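Local coordinates for protein kappa-carrageenase (Pseudoalteromonas carrageenovora, PDB 1DYP) that cleaves internal beta-1,4 linkages between D-galactose 4-sulfate and 3,6-anhydro-D-galactose in kappa-carrageenan, through its GH16 catalytic domain, at residues A[38-42]-A[244-248]; A[81-85]-A[250-256]. The protein carries 1 engineered substitution. All coordinates share one frame; numbering follows the deposited sequence. Where two conformers were deposited one is given.

Contact 1 (A[38-42]-A[244-248]); sequences YGVWS and QFYPS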
loop_
_atom_site.group_PDB
_atom_site.type_symbol
_atom_site.label_atom_id
_atom_site.label_comp_id
_atom_site.label_asym_id
_atom_site.label_seq_id
_atom_site.Cartn_x
_atom_site.Cartn_y
_atom_site.Cartn_z
ATOM N N TYR A 38 4.265 11.970 -1.920
ATOM C CA TYR A 38 4.695 11.838 -0.539
ATOM C C TYR A 38 5.961 10.996 -0.544
ATOM O O TYR A 38 6.424 10.582 -1.609
ATOM C CB TYR A 38 3.589 11.203 0.311
ATOM C CG TYR A 38 2.959 9.962 -0.277
ATOM C CD1 TYR A 38 3.551 8.709 -0.119
ATOM C CD2 TYR A 38 1.758 10.040 -0.983
ATOM C CE1 TYR A 38 2.957 7.563 -0.648
ATOM C CE2 TYR A 38 1.160 8.902 -1.517
ATOM C CZ TYR A 38 1.762 7.670 -1.345
ATOM O OH TYR A 38 1.164 6.547 -1.868
ATOM N N GLY A 39 6.531 10.745 0.627
ATOM C CA GLY A 39 7.759 9.975 0.667
ATOM C C GLY A 39 8.869 10.783 0.018
ATOM O O GLY A 39 8.823 12.015 0.013
ATOM N N VAL A 40 9.864 10.104 -0.541
ATOM C CA VAL A 40 10.976 10.796 -1.179
ATOM C C VAL A 40 11.104 10.442 -2.652
ATOM O O VAL A 40 12.199 10.280 -3.184
ATOM C CB VAL A 40 12.300 10.497 -0.459
ATOM C CG1 VAL A 40 12.248 11.075 0.944
ATOM C CG2 VAL A 40 12.547 8.994 -0.408
ATOM N N TRP A 41 9.959 10.313 -3.305
ATOM C CA TRP A 41 9.914 10.015 -4.727
ATOM C C TRP A 41 8.668 10.706 -5.235
ATOM O O TRP A 41 7.907 11.268 -4.454
ATOM C CB TRP A 41 9.811 8.505 -4.959
ATOM C CG TRP A 41 8.635 7.881 -4.278
ATOM C CD1 TRP A 41 7.361 7.784 -4.758
ATOM C CD2 TRP A 41 8.611 7.333 -2.957
ATOM N NE1 TRP A 41 6.542 7.210 -3.814
ATOM C CE2 TRP A 41 7.284 6.923 -2.698
ATOM C CE3 TRP A 41 9.582 7.148 -1.963
ATOM C CZ2 TRP A 41 6.902 6.340 -1.483
ATOM C CZ3 TRP A 41 9.203 6.566 -0.752
ATOM C CH2 TRP A 41 7.873 6.169 -0.526
ATOM N N SER A 42 8.468 10.689 -6.543
ATOM C CA SER A 42 7.281 11.298 -7.109
ATOM C C SER A 42 6.636 10.277 -8.021
ATOM O O SER A 42 7.321 9.477 -8.656
ATOM C CB SER A 42 7.637 12.556 -7.902
ATOM O OG SER A 42 8.187 13.548 -7.052
ATOM N N GLN A 244 8.361 10.250 8.670
ATOM C CA GLN A 244 8.384 10.359 7.215
ATOM C C GLN A 244 9.738 9.951 6.664
ATOM O O GLN A 244 10.715 9.834 7.405
ATOM C CB GLN A 244 8.106 11.796 6.785
ATOM C CG GLN A 244 9.274 12.728 7.083
ATOM C CD GLN A 244 9.111 14.099 6.472
ATOM O OE1 GLN A 244 8.332 14.917 6.954
ATOM N NE2 GLN A 244 9.848 14.359 5.395
ATOM N N PHE A 245 9.791 9.744 5.353
ATOM C CA PHE A 245 11.033 9.379 4.695
ATOM C C PHE A 245 11.790 10.621 4.261
ATOM O O PHE A 245 11.208 11.681 4.023
ATOM C CB PHE A 245 10.768 8.534 3.443
ATOM C CG PHE A 245 10.398 7.110 3.730
ATOM C CD1 PHE A 245 11.310 6.244 4.323
ATOM C CD2 PHE A 245 9.138 6.627 3.387
ATOM C CE1 PHE A 245 10.977 4.914 4.569
ATOM C CE2 PHE A 245 8.792 5.299 3.631
ATOM C CZ PHE A 245 9.714 4.441 4.223
ATOM N N TYR A 246 13.104 10.461 4.173
ATOM C CA TYR A 246 14.011 11.494 3.710
ATOM C C TYR A 246 14.963 10.739 2.796
ATOM O O TYR A 246 15.167 9.538 2.963
ATOM C CB TYR A 246 14.797 12.118 4.864
ATOM C CG TYR A 246 14.029 13.164 5.638
ATOM C CD1 TYR A 246 13.116 12.800 6.621
ATOM C CD2 TYR A 246 14.207 14.521 5.367
ATOM C CE1 TYR A 246 12.395 13.763 7.322
ATOM C CE2 TYR A 246 13.491 15.494 6.059
ATOM C CZ TYR A 246 12.588 15.106 7.036
ATOM O OH TYR A 246 11.885 16.062 7.732
ATOM N N PRO A 247 15.535 11.418 1.797
ATOM C CA PRO A 247 16.453 10.700 0.916
ATOM C C PRO A 247 17.779 10.428 1.618
ATOM O O PRO A 247 18.177 11.173 2.513
ATOM C CB PRO A 247 16.607 11.650 -0.269
ATOM C CG PRO A 247 16.436 13.000 0.354
ATOM C CD PRO A 247 15.309 12.799 1.332
ATOM N N SER A 248 18.446 9.346 1.233
ATOM C CA SER A 248 19.746 9.028 1.812
ATOM C C SER A 248 20.772 9.510 0.795
ATOM O O SER A 248 20.407 10.113 -0.215
ATOM C CB SER A 248 19.908 7.524 2.014
ATOM O OG SER A 248 20.080 6.873 0.767
HETATM O O HOH W 1 8.673 12.242 2.944
#
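With CG1 anti to the carbonyl carbon (chi1 -65°), V40 sends this methyl straight onto the backbone of F245-P247, while F245, whose CG takes the same setting (chi1 -76°), turns its ring toward W41. The contact belongs to the jelly-roll beta-sandwich of family GH16: the loop entering strand 41-43 packs against strand 244-247, which forms a two-stranded antiparallel hairpin with 238-241. V40 CG1 lies 3.3 Å from F245 O, beside the peptide that joins Y246 to P247, and reaches the proline ring at P247 CD, 3.5 Å away. The aromatic pair meets more lightly: W41 CH2 and F245 CD2 are 4.1 Å apart, the two rings oblique to each other. The indole of W41 folds back along its own chain, so that one face lies against G39 CA. A CB on G39 would probably collide with W41 CH2, and its positive phi (67°) also suits a residue without a side chain. R234, important for substrate recognition, touches both W41 and F245. The side chain of F245 lies about 4 Å from that of R234 and about 7 Å from that of the proton donor E142, which suggests that the aromatic pair lies along the border of the catalytic tunnel. No direct hydrogen bond joins the two segments, but a water bridges them, donating to F245 O at 2.8 Å and, more weakly, to G39 O at 2.9 Å. F245 O also accepts a weak bond from Q244 NE2 (3.3 Å), an amide nitrogen that donates to W69 O as well.

Contact 2 (A[81-85]-A[250-256]); sequences PLYYT and NKSAEGF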
loop_
_atom_site.group_PDB
_atom_site.type_symbol
_atom_site.label_atom_id
_atom_site.label_comp_id
_atom_site.label_asym_id
_atom_site.label_seq_id
_atom_site.Cartn_x
_atom_site.Cartn_y
_atom_site.Cartn_z
ATOM N N PRO A 81 15.402 18.503 -4.128
ATOM C CA PRO A 81 15.892 17.446 -5.014
ATOM C C PRO A 81 15.584 16.026 -4.551
ATOM O O PRO A 81 15.845 15.661 -3.404
ATOM C CB PRO A 81 17.392 17.720 -5.079
ATOM C CG PRO A 81 17.679 18.283 -3.727
ATOM C CD PRO A 81 16.523 19.223 -3.495
ATOM N N LEU A 82 15.006 15.243 -5.457
ATOM C CA LEU A 82 14.692 13.846 -5.195
ATOM C C LEU A 82 15.375 13.048 -6.294
ATOM O O LEU A 82 15.749 13.604 -7.329
ATOM C CB LEU A 82 13.182 13.609 -5.180
ATOM C CG LEU A 82 12.484 14.297 -3.998
ATOM C CD1 LEU A 82 10.991 14.007 -4.040
ATOM C CD2 LEU A 82 13.088 13.807 -2.677
ATOM N N TYR A 83 15.516 11.745 -6.093
ATOM C CA TYR A 83 16.269 10.944 -7.048
ATOM C C TYR A 83 15.570 9.783 -7.738
ATOM O O TYR A 83 16.134 9.177 -8.652
ATOM C CB TYR A 83 17.526 10.450 -6.334
ATOM C CG TYR A 83 18.176 11.558 -5.539
ATOM C CD1 TYR A 83 18.905 12.560 -6.173
ATOM C CD2 TYR A 83 17.994 11.652 -4.156
ATOM C CE1 TYR A 83 19.431 13.631 -5.456
ATOM C CE2 TYR A 83 18.515 12.717 -3.430
ATOM C CZ TYR A 83 19.230 13.705 -4.087
ATOM O OH TYR A 83 19.740 14.768 -3.374
ATOM N N TYR A 84 14.351 9.476 -7.310
ATOM C CA TYR A 84 13.607 8.375 -7.902
ATOM C C TYR A 84 12.145 8.720 -8.130
ATOM O O TYR A 84 11.562 9.515 -7.395
ATOM C CB TYR A 84 13.665 7.131 -7.000
ATOM C CG TYR A 84 15.053 6.633 -6.711
ATOM C CD1 TYR A 84 15.826 7.209 -5.702
ATOM C CD2 TYR A 84 15.613 5.604 -7.468
ATOM C CE1 TYR A 84 17.127 6.772 -5.455
ATOM C CE2 TYR A 84 16.911 5.163 -7.232
ATOM C CZ TYR A 84 17.662 5.752 -6.226
ATOM O OH TYR A 84 18.953 5.327 -5.999
ATOM N N THR A 85 11.561 8.125 -9.163
ATOM C CA THR A 85 10.144 8.310 -9.450
ATOM C C THR A 85 9.578 6.900 -9.421
ATOM O O THR A 85 10.316 5.930 -9.596
ATOM C CB THR A 85 9.880 8.946 -10.835
ATOM O OG1 THR A 85 10.492 8.157 -11.863
ATOM C CG2 THR A 85 10.419 10.372 -10.872
ATOM N N ASN A 250 22.610 7.492 -0.861
ATOM C CA ASN A 250 22.724 6.452 -1.870
ATOM C C ASN A 250 21.676 6.671 -2.943
ATOM O O ASN A 250 20.491 6.407 -2.738
ATOM C CB ASN A 250 22.532 5.058 -1.263
ATOM C CG ASN A 250 22.679 3.949 -2.296
ATOM O OD1 ASN A 250 22.268 4.098 -3.446
ATOM N ND2 ASN A 250 23.257 2.825 -1.884
ATOM N N LYS A 251 22.116 7.170 -4.092
ATOM C CA LYS A 251 21.220 7.407 -5.217
ATOM C C LYS A 251 21.743 6.637 -6.420
ATOM O O LYS A 251 21.786 7.142 -7.540
ATOM C CB LYS A 251 21.119 8.906 -5.522
ATOM C CG LYS A 251 22.429 9.664 -5.444
ATOM C CD LYS A 251 22.189 11.169 -5.498
ATOM C CE LYS A 251 23.459 11.942 -5.178
ATOM N NZ LYS A 251 23.217 13.411 -5.121
ATOM N N SER A 252 22.139 5.396 -6.166
ATOM C CA SER A 252 22.667 4.529 -7.206
ATOM C C SER A 252 21.615 4.183 -8.248
ATOM O O SER A 252 20.432 4.039 -7.932
ATOM C CB SER A 252 23.203 3.235 -6.590
ATOM O OG SER A 252 23.679 2.353 -7.593
ATOM N N ALA A 253 22.064 4.047 -9.489
ATOM C CA ALA A 253 21.187 3.690 -10.593
ATOM C C ALA A 253 21.199 2.171 -10.766
ATOM O O ALA A 253 20.368 1.612 -11.477
ATOM C CB ALA A 253 21.656 4.370 -11.878
ATOM N N GLU A 254 22.149 1.507 -10.113
ATOM C CA GLU A 254 22.253 0.056 -10.208
ATOM C C GLU A 254 21.014 -0.576 -9.593
ATOM O O GLU A 254 20.598 -0.202 -8.496
ATOM C CB GLU A 254 23.499 -0.441 -9.473
ATOM C CG GLU A 254 24.790 0.248 -9.890
ATOM C CD GLU A 254 26.012 -0.371 -9.236
ATOM O OE1 GLU A 254 25.962 -0.645 -8.018
ATOM O OE2 GLU A 254 27.026 -0.576 -9.936
ATOM N N GLY A 255 20.425 -1.531 -10.306
ATOM C CA GLY A 255 19.237 -2.190 -9.803
ATOM C C GLY A 255 17.969 -1.493 -10.257
ATOM O O GLY A 255 16.864 -1.918 -9.920
ATOM N N PHE A 256 18.127 -0.410 -11.011
ATOM C CA PHE A 256 16.984 0.334 -11.530
ATOM C C PHE A 256 17.088 0.444 -13.043
ATOM O O PHE A 256 18.183 0.498 -13.594
ATOM C CB PHE A 256 16.918 1.734 -10.913
ATOM C CG PHE A 256 16.677 1.725 -9.434
ATOM C CD1 PHE A 256 17.736 1.587 -8.542
ATOM C CD2 PHE A 256 15.383 1.800 -8.932
ATOM C CE1 PHE A 256 17.508 1.521 -7.171
ATOM C CE2 PHE A 256 15.143 1.732 -7.563
ATOM C CZ PHE A 256 16.207 1.593 -6.681
#
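Y84 OH donates a 2.8 Å hydrogen bond to S252 O, meeting this carbonyl at a C=O...O angle of 130°, and so ties the long strand 75-95 of the GH16 jelly-roll sandwich to the loop that precedes strand 258-270. CG of Y84 sits anti to the carbonyl carbon (chi1 -58°), and the phenol reaches the 250-252 backbone, with N250 O and S252 O both at the edge of its ring. Elsewhere on the ring it meets F256: CE2 of Y84 stands 3.6 Å above the F256 plane, over its centre. The rings are inclined at 49°, with centroids 4.8 Å apart. H237 packs against both rings and is hydrogen-bonded through ND1 to N250 O. Were Y84 an alanine, S252 O would probably lose its phenol donor and a gap would be likely to open over the face of F256. On the neighbouring residue Y83, which also points toward the loop, K251 in one of its two conformers extends across one face of the ring; its CD is then 3.8 Å from the ring centroid, a CH-pi contact of an exposed lysine and less certain for that reason. Within the loop, two side chains cap local turns. N250 OD1 accepts from S252 N at 3.0 Å, an Asx turn, and S252 OG accepts from E254 N at 3.1 Å, an ST turn. R61 of the adjacent strand 54-70 binds K251 O. A type II turn from A253 to F256 then brings the phenyl ring round to Y84, closed by F256 N to A253 O at 3.1 Å; A253 O also lies in the plane of the F256 ring, at its edge.

Both contacts rest on the same part of the sandwich, since strands 41-43 and 75-95 run side by side, and their segments alternate along the chain. Contact 1 is partly buried and lies next to R234; it is mostly apolar, with a water as its polar bridge. Contact 2 is farther out, at the surface, where a tyrosine-carbonyl bond and an oblique ring pair join the strand to a loop with turns of its own, a lysine in two conformers adding to it. The two meet directly: W41 CB packs 3.2 Å from Y84 O, and P247 CB lies 3.8 Å from Y83 CE2. L82 also touches V40, so strand 75-95 serves both contacts.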